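Local coordinates for protein alpha-L-rhamnosidase (Streptomyces avermitilis, PDB 3W5N) that hydrolyses terminal non-reducing alpha-L-rhamnose residues, releasing L-rhamnose from citrus flavonoids such as naringin and from the arabinogalactan-protein gum arabic, at residues 595-600 with 654-659; 589-594 with 616-621; 626-631 with 658-663. All coordinates share one frame; numbering follows the deposited sequence.

Overall arrangement
Three contacts converge on the first helices of the catalytic domain. Contacts 2 and 3 are buried, whereas contact 1 is only partly so, with Pro597 exposed. Contacts 1 and 3 share Ala658 and Arg659 and both use helix 658-671: contact 1 fixes the turn leading into it by backbone bonds, with Arg659 at its start reaching across to a carbonyl, contact 3 its next turn by aromatic and apolar packing plus one lysine bond. Contact 2 instead sets a strand of the neighbouring beta-sandwich against helix 607-622, with no direct hydrogen bond between the two. Contacts 1 and 2 border the same bound rhamnose, Phe598 packing on Arg621, while contact 3 carries an aspartate of the active-site rhamnose pocket.

Contact 1 of 3, residues 595-600 with 654-659; sequences SAPFTF and TMESAR. With RAM (alpha-L-rhamnopyranose), chain E.
Thr654 O accepts the backbone N-H of Thr599 (N to O 2.8 Å), and a water donates to this same carbonyl and to Phe600 O. At Met655 the chain leaves helical geometry and forms a single beta bridge with Phe598. The methionine side chain runs alongside the phenylalanine, Met655 CG 3.6 Å from Phe598 CD1. Its bend at chi3 (73°) brings CE over the face of the Phe598 ring in a CH-pi contact, while SD approaches the same ring obliquely as a Met-aromatic contact. The opposite face of this ring receives the rhamnose, whose C1 lies 3.6 Å from Phe598 CD2. Glu656 N then bonds Pro597 O at 3.0 Å, while its CB rests on Pro597 CD. The Glu656 carboxylate turns to its own chain: OE2 accepts from Arg659 N, capping the start of helix 658-671, and OE1 takes both NE and NH2 of Arg659 in a salt bridge. Thus fixed, Arg659 reaches across with NH2 to Ser595 O (2.9 Å), which lies near the guanidinium plane, while a water joins Arg659 NH1 to Ser595 OG. The linker 595-600 thereby spans the turn between helices 641-654 and 658-671, with Arg621 of helix 607-622 beside Phe598 and strand 955-962 beside Thr599 and Phe600.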
# COMPACT_ATOMS: atom_id res chain seq x y z
N SER A 595 3.33 2.35 9.93
CA SER A 595 3.43 2.41 11.38
C SER A 595 2.61 3.59 11.86
O SER A 595 3.13 4.68 12.05
CB SER A 595 4.90 2.50 11.84
OG SER A 595 5.65 3.38 10.99
N ALA A 596 1.30 3.36 11.98
CA ALA A 596 0.38 4.36 12.53
C ALA A 596 -0.58 3.68 13.49
O ALA A 596 -0.97 2.53 13.26
CB ALA A 596 -0.36 5.07 11.41
N PRO A 597 -0.98 4.38 14.58
CA PRO A 597 -1.84 3.73 15.56
C PRO A 597 -3.28 3.52 15.08
O PRO A 597 -3.79 4.27 14.23
CB PRO A 597 -1.83 4.71 16.74
CG PRO A 597 -1.51 6.03 16.14
CD PRO A 597 -0.57 5.73 15.00
N PHE A 598 -3.93 2.51 15.64
CA PHE A 598 -5.36 2.36 15.45
C PHE A 598 -6.04 3.34 16.40
O PHE A 598 -5.60 3.51 17.55
CB PHE A 598 -5.76 0.91 15.72
CG PHE A 598 -5.27 -0.03 14.66
CD1 PHE A 598 -6.03 -0.23 13.50
CD2 PHE A 598 -4.02 -0.65 14.77
CE1 PHE A 598 -5.58 -1.07 12.49
CE2 PHE A 598 -3.56 -1.48 13.75
CZ PHE A 598 -4.34 -1.68 12.61
N THR A 599 -7.09 3.99 15.92
CA THR A 599 -7.62 5.17 16.60
C THR A 599 -9.12 5.12 16.89
O THR A 599 -9.73 6.12 17.31
CB THR A 599 -7.30 6.48 15.84
OG1 THR A 599 -7.72 6.34 14.48
CG2 THR A 599 -5.77 6.80 15.90
N PHE A 600 -9.74 3.95 16.68
CA PHE A 600 -11.17 3.81 16.97
C PHE A 600 -11.47 2.43 17.54
O PHE A 600 -11.32 1.42 16.85
CB PHE A 600 -12.05 4.10 15.74
CG PHE A 600 -13.45 4.53 16.08
CD1 PHE A 600 -14.45 3.60 16.37
CD2 PHE A 600 -13.77 5.89 16.16
CE1 PHE A 600 -15.73 4.01 16.72
CE2 PHE A 600 -15.05 6.30 16.50
CZ PHE A 600 -16.04 5.36 16.79
N THR A 654 -10.55 5.09 11.86
CA THR A 654 -10.00 3.84 12.41
C THR A 654 -8.47 3.79 12.57
O THR A 654 -7.98 3.04 13.41
CB THR A 654 -10.51 2.61 11.63
OG1 THR A 654 -10.61 2.93 10.25
CG2 THR A 654 -11.90 2.26 12.11
N MET A 655 -7.74 4.54 11.76
CA MET A 655 -6.29 4.68 11.97
C MET A 655 -5.89 6.13 11.85
O MET A 655 -6.57 6.90 11.15
CB MET A 655 -5.49 3.87 10.95
CG MET A 655 -5.72 2.37 10.99
SD MET A 655 -4.70 1.44 9.82
CE MET A 655 -3.09 1.53 10.60
N GLU A 656 -4.81 6.52 12.51
CA GLU A 656 -4.22 7.83 12.24
C GLU A 656 -3.74 7.79 10.78
O GLU A 656 -2.77 7.10 10.47
CB GLU A 656 -3.08 8.18 13.21
CG GLU A 656 -2.48 9.58 12.95
CD GLU A 656 -1.28 9.53 12.00
OE1 GLU A 656 -0.27 8.91 12.40
OE2 GLU A 656 -1.34 10.09 10.86
N SER A 657 -4.45 8.48 9.89
CA SER A 657 -4.25 8.37 8.45
C SER A 657 -3.73 9.67 7.86
O SER A 657 -3.59 9.78 6.63
CB SER A 657 -5.56 7.97 7.73
OG SER A 657 -6.07 6.73 8.21
N ALA A 658 -3.45 10.64 8.73
CA ALA A 658 -2.97 11.96 8.29
C ALA A 658 -1.63 11.90 7.58
O ALA A 658 -1.51 12.39 6.47
CB ALA A 658 -2.89 12.92 9.45
N ARG A 659 -0.61 11.33 8.22
CA ARG A 659 0.71 11.27 7.57
C ARG A 659 0.62 10.41 6.29
O ARG A 659 1.19 10.76 5.26
CB ARG A 659 1.77 10.71 8.51
CG ARG A 659 2.11 11.60 9.71
CD ARG A 659 3.04 10.85 10.66
NE ARG A 659 2.37 9.65 11.20
CZ ARG A 659 2.97 8.48 11.42
NH1 ARG A 659 4.27 8.31 11.17
NH2 ARG A 659 2.25 7.46 11.90
C1 RAM E . -6.12 -3.34 16.03
C2 RAM E . -4.97 -4.01 16.77
C3 RAM E . -5.52 -4.94 17.84
C4 RAM E . -6.49 -5.96 17.21
C5 RAM E . -7.60 -5.24 16.43
C6 RAM E . -8.51 -6.18 15.64
O1 RAM E . -6.79 -2.46 16.93
O2 RAM E . -4.19 -4.79 15.84
O3 RAM E . -4.39 -5.59 18.45
O4 RAM E . -7.06 -6.80 18.21
O5 RAM E . -7.02 -4.31 15.49
O HOH W 1 5.81 5.98 12.23
O HOH W 2 -9.33 1.03 14.89

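Contact 2 of 3, residues 589-594 with 616-621; sequences GRVMHT and ITWGQR. With RAM (alpha-L-rhamnopyranose), chain E.
Val591 and His593 of the concanavalin-like beta-sandwich face Trp618 and Arg621 of helix 607-622, in the 6-hairpin catalytic domain, so that this contact lies where the two folds join. Arg621 does most of the work. Its CB sits over one face of the His593 imidazole, 4.0 Å from the ring centroid, and CG and CD continue along the ring near CD2, Arg621 CD 3.8 Å from His593 CD2. The first torsion, 77°, sets CG between the backbone N and carbonyl carbon, and a further bend at chi3 turns the head back along its own helix. There NE donates to Thr617 O (3.1 Å) and NH2 to Thr617 OG1, while CZ lies 3.7 Å above the plane of the Trp618 ring. At the tip, Arg621 NH2 donates to O5 of the rhamnose and Arg621 NH1 to its O2; a water links NH1 to His593 NE2. A leucine in its place would probably leave rhamnose O2 and O5 without these donors and one face of Trp618 without its flat partner. His593 is fixed by its ND1 bond to Thr594 O. At the edge of the indole, Val591 CG2 meets Trp618 CZ3 at 3.9 Å.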
# COMPACT_ATOMS: atom_id res chain seq x y z
N GLY A 589 2.13 -15.84 10.25
CA GLY A 589 1.98 -14.64 9.41
C GLY A 589 2.59 -13.43 10.11
O GLY A 589 2.47 -13.29 11.34
N ARG A 590 3.28 -12.59 9.35
CA ARG A 590 3.82 -11.34 9.90
C ARG A 590 3.08 -10.20 9.19
O ARG A 590 3.30 -9.93 8.01
CB ARG A 590 5.35 -11.26 9.68
CG ARG A 590 6.12 -12.40 10.35
CD ARG A 590 7.62 -12.26 10.11
NE ARG A 590 7.86 -12.25 8.68
CZ ARG A 590 8.87 -11.62 8.07
NH1 ARG A 590 9.79 -10.95 8.75
NH2 ARG A 590 8.96 -11.69 6.75
N VAL A 591 2.19 -9.54 9.93
CA VAL A 591 1.30 -8.52 9.39
C VAL A 591 2.09 -7.20 9.29
O VAL A 591 2.61 -6.72 10.28
CB VAL A 591 0.09 -8.28 10.30
CG1 VAL A 591 -0.79 -7.16 9.75
CG2 VAL A 591 -0.74 -9.56 10.45
N MET A 592 2.14 -6.64 8.08
CA MET A 592 2.93 -5.44 7.80
C MET A 592 2.07 -4.35 7.23
O MET A 592 1.30 -4.60 6.30
CB MET A 592 4.00 -5.75 6.75
CG MET A 592 5.02 -6.77 7.21
SD MET A 592 6.19 -7.15 5.88
CE MET A 592 7.13 -8.44 6.69
N HIS A 593 2.25 -3.12 7.74
CA HIS A 593 1.58 -1.94 7.20
C HIS A 593 2.24 -0.66 7.73
O HIS A 593 3.15 -0.72 8.53
CB HIS A 593 0.05 -1.94 7.51
CG HIS A 593 -0.28 -2.17 8.95
ND1 HIS A 593 -0.12 -1.20 9.92
CD2 HIS A 593 -0.81 -3.25 9.58
CE1 HIS A 593 -0.49 -1.69 11.09
NE2 HIS A 593 -0.92 -2.92 10.91
N THR A 594 1.78 0.50 7.25
CA THR A 594 2.28 1.78 7.79
C THR A 594 2.26 1.82 9.33
O THR A 594 1.30 1.37 9.96
CB THR A 594 1.53 2.98 7.17
OG1 THR A 594 2.18 4.20 7.54
CG2 THR A 594 0.06 2.99 7.61
N ILE A 616 -13.43 -4.13 8.47
CA ILE A 616 -13.08 -2.78 7.99
C ILE A 616 -11.62 -2.46 8.36
O ILE A 616 -10.84 -1.99 7.50
CB ILE A 616 -14.05 -1.71 8.56
CG1 ILE A 616 -15.43 -1.82 7.87
CG2 ILE A 616 -13.47 -0.30 8.38
CD1 ILE A 616 -16.58 -1.16 8.64
N THR A 617 -11.25 -2.68 9.62
CA THR A 617 -9.90 -2.31 10.10
C THR A 617 -8.85 -3.21 9.47
O THR A 617 -7.71 -2.79 9.27
CB THR A 617 -9.74 -2.32 11.64
OG1 THR A 617 -9.87 -3.66 12.13
CG2 THR A 617 -10.80 -1.39 12.32
N TRP A 618 -9.23 -4.46 9.17
CA TRP A 618 -8.32 -5.36 8.47
C TRP A 618 -8.16 -5.03 6.96
O TRP A 618 -7.05 -5.12 6.41
CB TRP A 618 -8.70 -6.85 8.73
CG TRP A 618 -8.17 -7.36 10.06
CD1 TRP A 618 -8.84 -7.45 11.25
CD2 TRP A 618 -6.85 -7.87 10.31
NE1 TRP A 618 -8.02 -7.97 12.22
CE2 TRP A 618 -6.78 -8.22 11.67
CE3 TRP A 618 -5.70 -8.02 9.51
CZ2 TRP A 618 -5.62 -8.78 12.26
CZ3 TRP A 618 -4.54 -8.55 10.09
CH2 TRP A 618 -4.52 -8.92 11.45
N GLY A 619 -9.24 -4.63 6.29
CA GLY A 619 -9.19 -4.18 4.90
C GLY A 619 -8.37 -2.90 4.78
O GLY A 619 -7.59 -2.74 3.84
N GLN A 620 -8.50 -2.02 5.76
CA GLN A 620 -7.71 -0.80 5.75
C GLN A 620 -6.22 -1.11 5.92
O GLN A 620 -5.39 -0.69 5.11
CB GLN A 620 -8.13 0.14 6.87
CG GLN A 620 -7.31 1.43 6.91
CD GLN A 620 -7.78 2.41 7.97
OE1 GLN A 620 -7.34 3.58 8.04
NE2 GLN A 620 -8.64 1.93 8.83
N ARG A 621 -5.88 -1.83 6.98
CA ARG A 621 -4.46 -2.02 7.28
C ARG A 621 -3.80 -2.83 6.18
O ARG A 621 -2.64 -2.60 5.83
CB ARG A 621 -4.23 -2.65 8.65
CG ARG A 621 -4.50 -4.15 8.73
CD ARG A 621 -4.36 -4.58 10.17
NE ARG A 621 -5.63 -4.40 10.87
CZ ARG A 621 -5.84 -4.66 12.16
NH1 ARG A 621 -4.83 -5.07 12.93
NH2 ARG A 621 -7.05 -4.47 12.69
C1 RAM E . -6.12 -3.34 16.03
C2 RAM E . -4.97 -4.01 16.77
C3 RAM E . -5.52 -4.94 17.84
C4 RAM E . -6.49 -5.96 17.21
C5 RAM E . -7.60 -5.24 16.43
C6 RAM E . -8.51 -6.18 15.64
O1 RAM E . -6.79 -2.46 16.93
O2 RAM E . -4.19 -4.79 15.84
O3 RAM E . -4.39 -5.59 18.45
O4 RAM E . -7.06 -6.80 18.21
O5 RAM E . -7.02 -4.31 15.49
O HOH W 3 -1.43 -5.20 6.76
O HOH W 4 -2.14 -4.86 12.77

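Contact 3 of 3, residues 626-631 with 658-663; sequences SVPTDT and ARFLTK. With RAM (alpha-L-rhamnopyranose), chain C.
The loop that carries Asp630 into the active-site rhamnose pocket of the (alpha/alpha)6-barrel domain rests Ser626, Val627 and Pro628 on Phe660, Leu661 and Lys663 of helix 658-671. Phe660 is the centre of the contact. With CG anti to the backbone N (chi1 -164°), the ring leaves the helix and pushes its far end into the bend of the loop: CE1 meets Ser626 N at the ring edge, CZ comes to 3.5 Å from Val627 C, and CE2 lies 3.8 Å from Pro628 CD. Pro628 also reaches Leu661, its CG 4.0 Å from Leu661 CD2, and Ile644 of helix 641-654 touches both side chains, so this apolar patch joins two helices to the loop.

Lys663 grips the loop from the next turn of the helix. Its chain bends at chi2 (-93°), which carries NZ to Ser626 O at 3.0 Å, the nitrogen standing above the carbonyl plane, and close to Val627 CG1. The ammonium group also forms a salt bridge with Asp667 and a bond to Trp347 O, so its charge is probably well compensated in this buried place, while Ser626 OG is held separately by Trp347 N.

Beyond Pro628 the loop runs away from the helix to Asp630, whose OD2 bonds the rhamnose O2 at a modelled 2.4 Å, a length so short that its exact value is doubtful. Asp643, Trp695, His916 and Glu636, the inferred proton donor, also bond this sugar. Back at the helix, one water donates to both Ser626 O (2.8 Å) and Phe660 O and lies over the centre of the Phe660 ring.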
# COMPACT_ATOMS: atom_id res chain seq x y z
N SER A 626 2.73 1.76 2.18
CA SER A 626 3.38 2.82 1.36
C SER A 626 2.40 3.71 0.57
O SER A 626 2.52 4.94 0.59
CB SER A 626 4.49 2.26 0.43
OG SER A 626 5.13 3.36 -0.23
N VAL A 627 1.46 3.09 -0.14
CA VAL A 627 0.41 3.82 -0.87
C VAL A 627 -0.93 3.16 -0.54
O VAL A 627 -0.95 1.96 -0.25
CB VAL A 627 0.62 3.83 -2.41
CG1 VAL A 627 1.97 4.44 -2.80
CG2 VAL A 627 0.46 2.44 -3.03
N PRO A 628 -2.03 3.92 -0.56
CA PRO A 628 -3.34 3.29 -0.34
C PRO A 628 -3.78 2.49 -1.58
O PRO A 628 -4.09 3.07 -2.62
CB PRO A 628 -4.27 4.48 -0.07
CG PRO A 628 -3.64 5.62 -0.81
CD PRO A 628 -2.15 5.38 -0.75
N THR A 629 -3.77 1.16 -1.44
CA THR A 629 -3.98 0.29 -2.59
C THR A 629 -5.41 -0.17 -2.72
O THR A 629 -6.17 -0.16 -1.74
CB THR A 629 -3.05 -0.95 -2.55
OG1 THR A 629 -3.15 -1.61 -1.28
CG2 THR A 629 -1.60 -0.55 -2.79
N ASP A 630 -5.76 -0.58 -3.94
CA ASP A 630 -7.03 -1.23 -4.21
C ASP A 630 -7.07 -2.64 -3.63
O ASP A 630 -8.03 -3.02 -2.98
CB ASP A 630 -7.32 -1.25 -5.71
CG ASP A 630 -6.26 -2.02 -6.52
OD1 ASP A 630 -5.05 -1.96 -6.27
OD2 ASP A 630 -6.67 -2.69 -7.46
N THR A 631 -6.01 -3.41 -3.87
CA THR A 631 -5.91 -4.79 -3.38
C THR A 631 -4.45 -5.09 -3.09
O THR A 631 -3.58 -4.57 -3.76
CB THR A 631 -6.47 -5.81 -4.40
OG1 THR A 631 -5.99 -7.11 -4.07
CG2 THR A 631 -5.99 -5.49 -5.80
N ALA A 658 -3.45 10.64 8.73
CA ALA A 658 -2.97 11.96 8.29
C ALA A 658 -1.63 11.90 7.58
O ALA A 658 -1.51 12.39 6.47
CB ALA A 658 -2.89 12.92 9.45
N ARG A 659 -0.61 11.33 8.22
CA ARG A 659 0.71 11.27 7.57
C ARG A 659 0.62 10.41 6.29
O ARG A 659 1.19 10.76 5.26
CB ARG A 659 1.77 10.71 8.51
CG ARG A 659 2.11 11.60 9.71
CD ARG A 659 3.04 10.85 10.66
NE ARG A 659 2.37 9.65 11.20
CZ ARG A 659 2.97 8.48 11.42
NH1 ARG A 659 4.27 8.31 11.17
NH2 ARG A 659 2.25 7.46 11.90
N PHE A 660 -0.13 9.30 6.37
CA PHE A 660 -0.21 8.37 5.26
C PHE A 660 -0.84 9.02 4.02
O PHE A 660 -0.28 8.93 2.92
CB PHE A 660 -1.00 7.10 5.64
CG PHE A 660 -0.79 5.96 4.68
CD1 PHE A 660 0.46 5.34 4.58
CD2 PHE A 660 -1.81 5.53 3.84
CE1 PHE A 660 0.67 4.28 3.70
CE2 PHE A 660 -1.60 4.48 2.95
CZ PHE A 660 -0.35 3.86 2.87
N LEU A 661 -1.98 9.67 4.21
CA LEU A 661 -2.70 10.28 3.08
C LEU A 661 -2.10 11.64 2.69
O LEU A 661 -2.21 12.04 1.53
CB LEU A 661 -4.20 10.34 3.37
CG LEU A 661 -4.79 8.92 3.53
CD1 LEU A 661 -6.28 9.05 3.82
CD2 LEU A 661 -4.54 8.07 2.28
N THR A 662 -1.45 12.34 3.62
CA THR A 662 -0.63 13.51 3.24
C THR A 662 0.45 13.13 2.23
O THR A 662 0.61 13.78 1.17
CB THR A 662 -0.02 14.21 4.47
OG1 THR A 662 -1.07 14.73 5.29
CG2 THR A 662 0.89 15.38 4.06
N LYS A 663 1.18 12.06 2.55
CA LYS A 663 2.19 11.51 1.66
C LYS A 663 1.54 11.15 0.32
O LYS A 663 2.07 11.51 -0.74
CB LYS A 663 2.85 10.27 2.31
CG LYS A 663 3.96 9.64 1.50
CD LYS A 663 3.43 8.52 0.63
CE LYS A 663 4.57 7.80 -0.06
NZ LYS A 663 4.00 6.89 -1.11
C1 RAM C . -10.19 -2.10 -10.34
C2 RAM C . -9.34 -1.57 -9.18
C3 RAM C . -10.10 -0.51 -8.34
C4 RAM C . -11.16 0.31 -9.11
C5 RAM C . -10.82 0.28 -10.57
C6 RAM C . -11.84 1.14 -11.31
O1 RAM C . -9.37 -2.71 -11.35
O2 RAM C . -8.87 -2.70 -8.40
O3 RAM C . -10.85 -1.12 -7.31
O4 RAM C . -11.23 1.69 -8.68
O5 RAM C . -10.92 -1.08 -11.01
O HOH W 5 0.54 6.87 1.03